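Local coordinates for apical membrane antigen 1-like protein, soluble form (Toxoplasma gondii, PDB 3ZLE) that may play a role in host cell invasion, as a member of the apicomplexan AMA1 family, at residues L36-R44 with W286-K295. Numbering follows the deposited sequence.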
loop_
_atom_site.group_PDB
_atom_site.type_symbol
_atom_site.label_atom_id
_atom_site.label_comp_id
_atom_site.label_asym_id
_atom_site.label_seq_id
_atom_site.Cartn_x
_atom_site.Cartn_y
_atom_site.Cartn_z
ATOM N N LEU A 36 3.266 6.631 8.829
ATOM C CA LEU A 36 4.183 7.358 9.693
ATOM C C LEU A 36 4.211 6.644 11.000
ATOM O O LEU A 36 4.039 7.247 12.048
ATOM C CB LEU A 36 3.776 8.859 9.839
ATOM C CG LEU A 36 3.940 9.772 8.621
ATOM C CD1 LEU A 36 3.247 11.140 8.837
ATOM C CD2 LEU A 36 5.404 9.986 8.225
ATOM N N GLY A 37 4.444 5.338 10.934
ATOM C CA GLY A 37 4.215 4.470 12.063
ATOM C C GLY A 37 5.382 4.437 13.034
ATOM O O GLY A 37 5.321 3.748 14.046
ATOM N N ARG A 38 6.439 5.176 12.732
ATOM C CA ARG A 38 7.621 5.218 13.592
ATOM C C ARG A 38 8.059 6.638 13.920
ATOM O O ARG A 38 7.807 7.559 13.157
ATOM C CB ARG A 38 8.766 4.521 12.914
ATOM C CG ARG A 38 8.716 3.021 13.059
ATOM C CD ARG A 38 9.762 2.460 12.156
ATOM N NE ARG A 38 10.079 1.087 12.493
ATOM C CZ ARG A 38 11.201 0.724 13.085
ATOM N NH1 ARG A 38 12.076 1.649 13.467
ATOM N NH2 ARG A 38 11.447 -0.553 13.289
ATOM N N ASP A 39 8.833 6.779 14.988
ATOM C CA ASP A 39 9.500 8.033 15.290
ATOM C C ASP A 39 10.936 7.820 15.719
ATOM O O ASP A 39 11.288 6.780 16.277
ATOM C CB ASP A 39 8.742 8.804 16.352
ATOM C CG ASP A 39 8.096 7.908 17.352
ATOM O OD1 ASP A 39 8.790 7.503 18.302
ATOM O OD2 ASP A 39 6.883 7.634 17.209
ATOM N N THR A 40 11.786 8.760 15.352
ATOM C CA THR A 40 13.178 8.716 15.722
ATOM C C THR A 40 13.654 10.135 15.778
ATOM O O THR A 40 13.232 10.971 14.943
ATOM C CB THR A 40 14.001 8.000 14.650
ATOM O OG1 THR A 40 13.381 6.747 14.356
ATOM C CG2 THR A 40 15.451 7.789 15.109
ATOM N N GLU A 41 14.476 10.430 16.788
ATOM C CA GLU A 41 15.087 11.746 16.944
ATOM C C GLU A 41 14.063 12.870 16.886
ATOM O O GLU A 41 14.355 13.960 16.405
ATOM C CB GLU A 41 16.166 11.973 15.897
ATOM C CG GLU A 41 17.278 10.917 15.899
ATOM C CD GLU A 41 18.316 11.177 14.822
ATOM O OE1 GLU A 41 18.066 12.036 13.943
ATOM O OE2 GLU A 41 19.374 10.518 14.830
ATOM N N GLY A 42 12.833 12.572 17.290
ATOM C CA GLY A 42 11.757 13.579 17.265
ATOM C C GLY A 42 10.946 13.661 15.966
ATOM O O GLY A 42 9.971 14.405 15.902
ATOM N N TYR A 43 11.258 12.835 14.962
ATOM C CA TYR A 43 10.465 12.884 13.716
ATOM C C TYR A 43 9.665 11.626 13.415
ATOM O O TYR A 43 10.146 10.507 13.642
ATOM C CB TYR A 43 11.338 13.217 12.533
ATOM C CG TYR A 43 12.076 14.493 12.680
ATOM C CD1 TYR A 43 11.518 15.706 12.241
ATOM C CD2 TYR A 43 13.364 14.500 13.190
ATOM C CE1 TYR A 43 12.239 16.890 12.315
ATOM C CE2 TYR A 43 14.083 15.681 13.313
ATOM C CZ TYR A 43 13.519 16.874 12.889
ATOM O OH TYR A 43 14.266 18.029 12.987
ATOM N N ARG A 44 8.493 11.813 12.799
ATOM C CA ARG A 44 7.714 10.675 12.270
ATOM C C ARG A 44 8.443 9.990 11.099
ATOM O O ARG A 44 9.060 10.650 10.254
ATOM C CB ARG A 44 6.322 11.144 11.852
ATOM C CG ARG A 44 5.783 12.186 12.793
ATOM C CD ARG A 44 4.267 12.158 12.888
ATOM N NE ARG A 44 3.757 10.805 12.978
ATOM C CZ ARG A 44 2.510 10.465 12.656
ATOM N NH1 ARG A 44 1.646 11.391 12.255
ATOM N NH2 ARG A 44 2.101 9.228 12.847
ATOM N N TRP A 286 10.616 16.272 7.059
ATOM C CA TRP A 286 10.103 15.186 7.897
ATOM C C TRP A 286 9.070 15.713 8.897
ATOM O O TRP A 286 9.317 16.687 9.580
ATOM C CB TRP A 286 11.249 14.444 8.644
ATOM C CG TRP A 286 12.542 14.121 7.826
ATOM C CD1 TRP A 286 12.650 13.990 6.481
ATOM C CD2 TRP A 286 13.853 13.820 8.364
ATOM N NE1 TRP A 286 13.960 13.684 6.123
ATOM C CE2 TRP A 286 14.726 13.643 7.257
ATOM C CE3 TRP A 286 14.400 13.847 9.655
ATOM C CZ2 TRP A 286 16.092 13.413 7.408
ATOM C CZ3 TRP A 286 15.771 13.593 9.813
ATOM C CH2 TRP A 286 16.601 13.364 8.684
ATOM N N PRO A 287 7.935 15.011 9.038
ATOM C CA PRO A 287 6.887 15.425 9.954
ATOM C C PRO A 287 7.367 15.333 11.389
ATOM O O PRO A 287 7.895 14.294 11.794
ATOM C CB PRO A 287 5.777 14.392 9.700
ATOM C CG PRO A 287 6.004 13.959 8.290
ATOM C CD PRO A 287 7.487 13.937 8.133
ATOM N N VAL A 288 7.167 16.392 12.173
ATOM C CA VAL A 288 7.604 16.310 13.562
ATOM C C VAL A 288 6.686 15.429 14.401
ATOM O O VAL A 288 5.470 15.373 14.169
ATOM C CB VAL A 288 7.998 17.691 14.225
ATOM C CG1 VAL A 288 7.813 18.872 13.285
ATOM C CG2 VAL A 288 7.336 17.896 15.585
ATOM N N HIS A 289 7.297 14.598 15.231
ATOM C CA HIS A 289 6.556 13.636 16.026
ATOM C C HIS A 289 6.025 14.297 17.301
ATOM O O HIS A 289 6.794 14.838 18.100
ATOM C CB HIS A 289 7.424 12.432 16.389
ATOM C CG HIS A 289 6.759 11.485 17.342
ATOM N ND1 HIS A 289 5.533 10.911 17.084
ATOM C CD2 HIS A 289 7.095 11.099 18.596
ATOM C CE1 HIS A 289 5.166 10.174 18.118
ATOM N NE2 HIS A 289 6.093 10.279 19.052
ATOM N N GLU A 290 4.706 14.272 17.464
ATOM C CA GLU A 290 4.061 14.822 18.655
ATOM C C GLU A 290 3.434 13.711 19.476
ATOM O O GLU A 290 3.000 12.702 18.935
ATOM C CB GLU A 290 2.999 15.845 18.261
ATOM C CG GLU A 290 3.568 17.217 17.915
ATOM C CD GLU A 290 2.814 17.888 16.776
ATOM O OE1 GLU A 290 1.634 17.532 16.540
ATOM O OE2 GLU A 290 3.402 18.779 16.121
ATOM N N GLN A 291 3.373 13.908 20.787
ATOM C CA GLN A 291 2.807 12.903 21.685
ATOM C C GLN A 291 1.468 12.375 21.170
ATOM O O GLN A 291 1.174 11.189 21.301
ATOM C CB GLN A 291 2.663 13.463 23.108
ATOM C CG GLN A 291 3.963 13.474 23.914
ATOM C CD GLN A 291 5.078 14.273 23.244
ATOM O OE1 GLN A 291 4.857 15.383 22.751
ATOM N NE2 GLN A 291 6.281 13.705 23.220
ATOM N N SER A 292 0.706 13.232 20.494
ATOM C CA SER A 292 -0.599 12.816 19.955
ATOM C C SER A 292 -0.604 12.255 18.500
ATOM O O SER A 292 -1.676 12.059 17.909
ATOM C CB SER A 292 -1.619 13.949 20.097
ATOM O OG SER A 292 -1.529 14.875 19.024
ATOM N N SER A 293 0.577 12.040 17.921
ATOM C CA SER A 293 0.668 11.525 16.539
ATOM C C SER A 293 0.028 10.155 16.439
ATOM O O SER A 293 0.444 9.224 17.120
ATOM C CB SER A 293 2.124 11.452 16.077
ATOM O OG SER A 293 2.676 12.753 15.932
ATOM N N PRO A 294 -0.973 10.015 15.569
ATOM C CA PRO A 294 -1.700 8.753 15.458
ATOM C C PRO A 294 -0.856 7.648 14.843
ATOM O O PRO A 294 -0.088 7.875 13.901
ATOM C CB PRO A 294 -2.887 9.088 14.524
ATOM C CG PRO A 294 -2.791 10.548 14.212
ATOM C CD PRO A 294 -1.396 11.000 14.569
ATOM N N LYS A 295 -1.075 6.439 15.310
ATOM C CA LYS A 295 -0.550 5.274 14.639
ATOM C C LYS A 295 -1.649 4.250 14.451
ATOM O O LYS A 295 -2.121 3.660 15.400
ATOM C CB LYS A 295 0.617 4.704 15.422
ATOM C CG LYS A 295 1.800 5.659 15.522
ATOM C CD LYS A 295 2.844 5.100 16.475
ATOM C CE LYS A 295 4.213 5.687 16.207
ATOM N NZ LYS A 295 4.681 6.500 17.351
#
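R44 reaches along the 286-295 loop and slots its guanidinium between two side chains. CB of S293 lies over the centre of one face, 3.5 Å above the plane, and CB of L36 covers the opposite face near the rim. A bend at chi3 turns the group into this slot. There NH2 makes weak hydrogen bonds to P294 O (2.8 Å) and L36 O, while NH1 bonds D269 O outside both segments. Several carbonyls thus share one buried arginine.

OG of S293 accepts the backbone N-H of E290 within the type I turn from E290 to S293.

The H289 ring lies nearly flat against the D39 carboxylate, with planes 15° apart. CB of D39 adds a CH-pi contact over the same ring. H289 places its CG anti to the backbone N (chi1 173°), which brings the ring over D39. NZ of K295 forms a salt bridge with D39 OD2.

At the other end, W286 turns the CE3 edge of its indole toward the face of Y43, an edge-to-face pair with planes at 88°. NE1 of W286 bonds S161 O.

Two backbone bonds flank the single bridge of Y43 with V288: R44 N to P287 O (2.7 Å) and H289 N to G42 O. An irregular loop is thereby docked along a two-stranded beta hairpin with a type I' turn, within the AMA1 ectodomain.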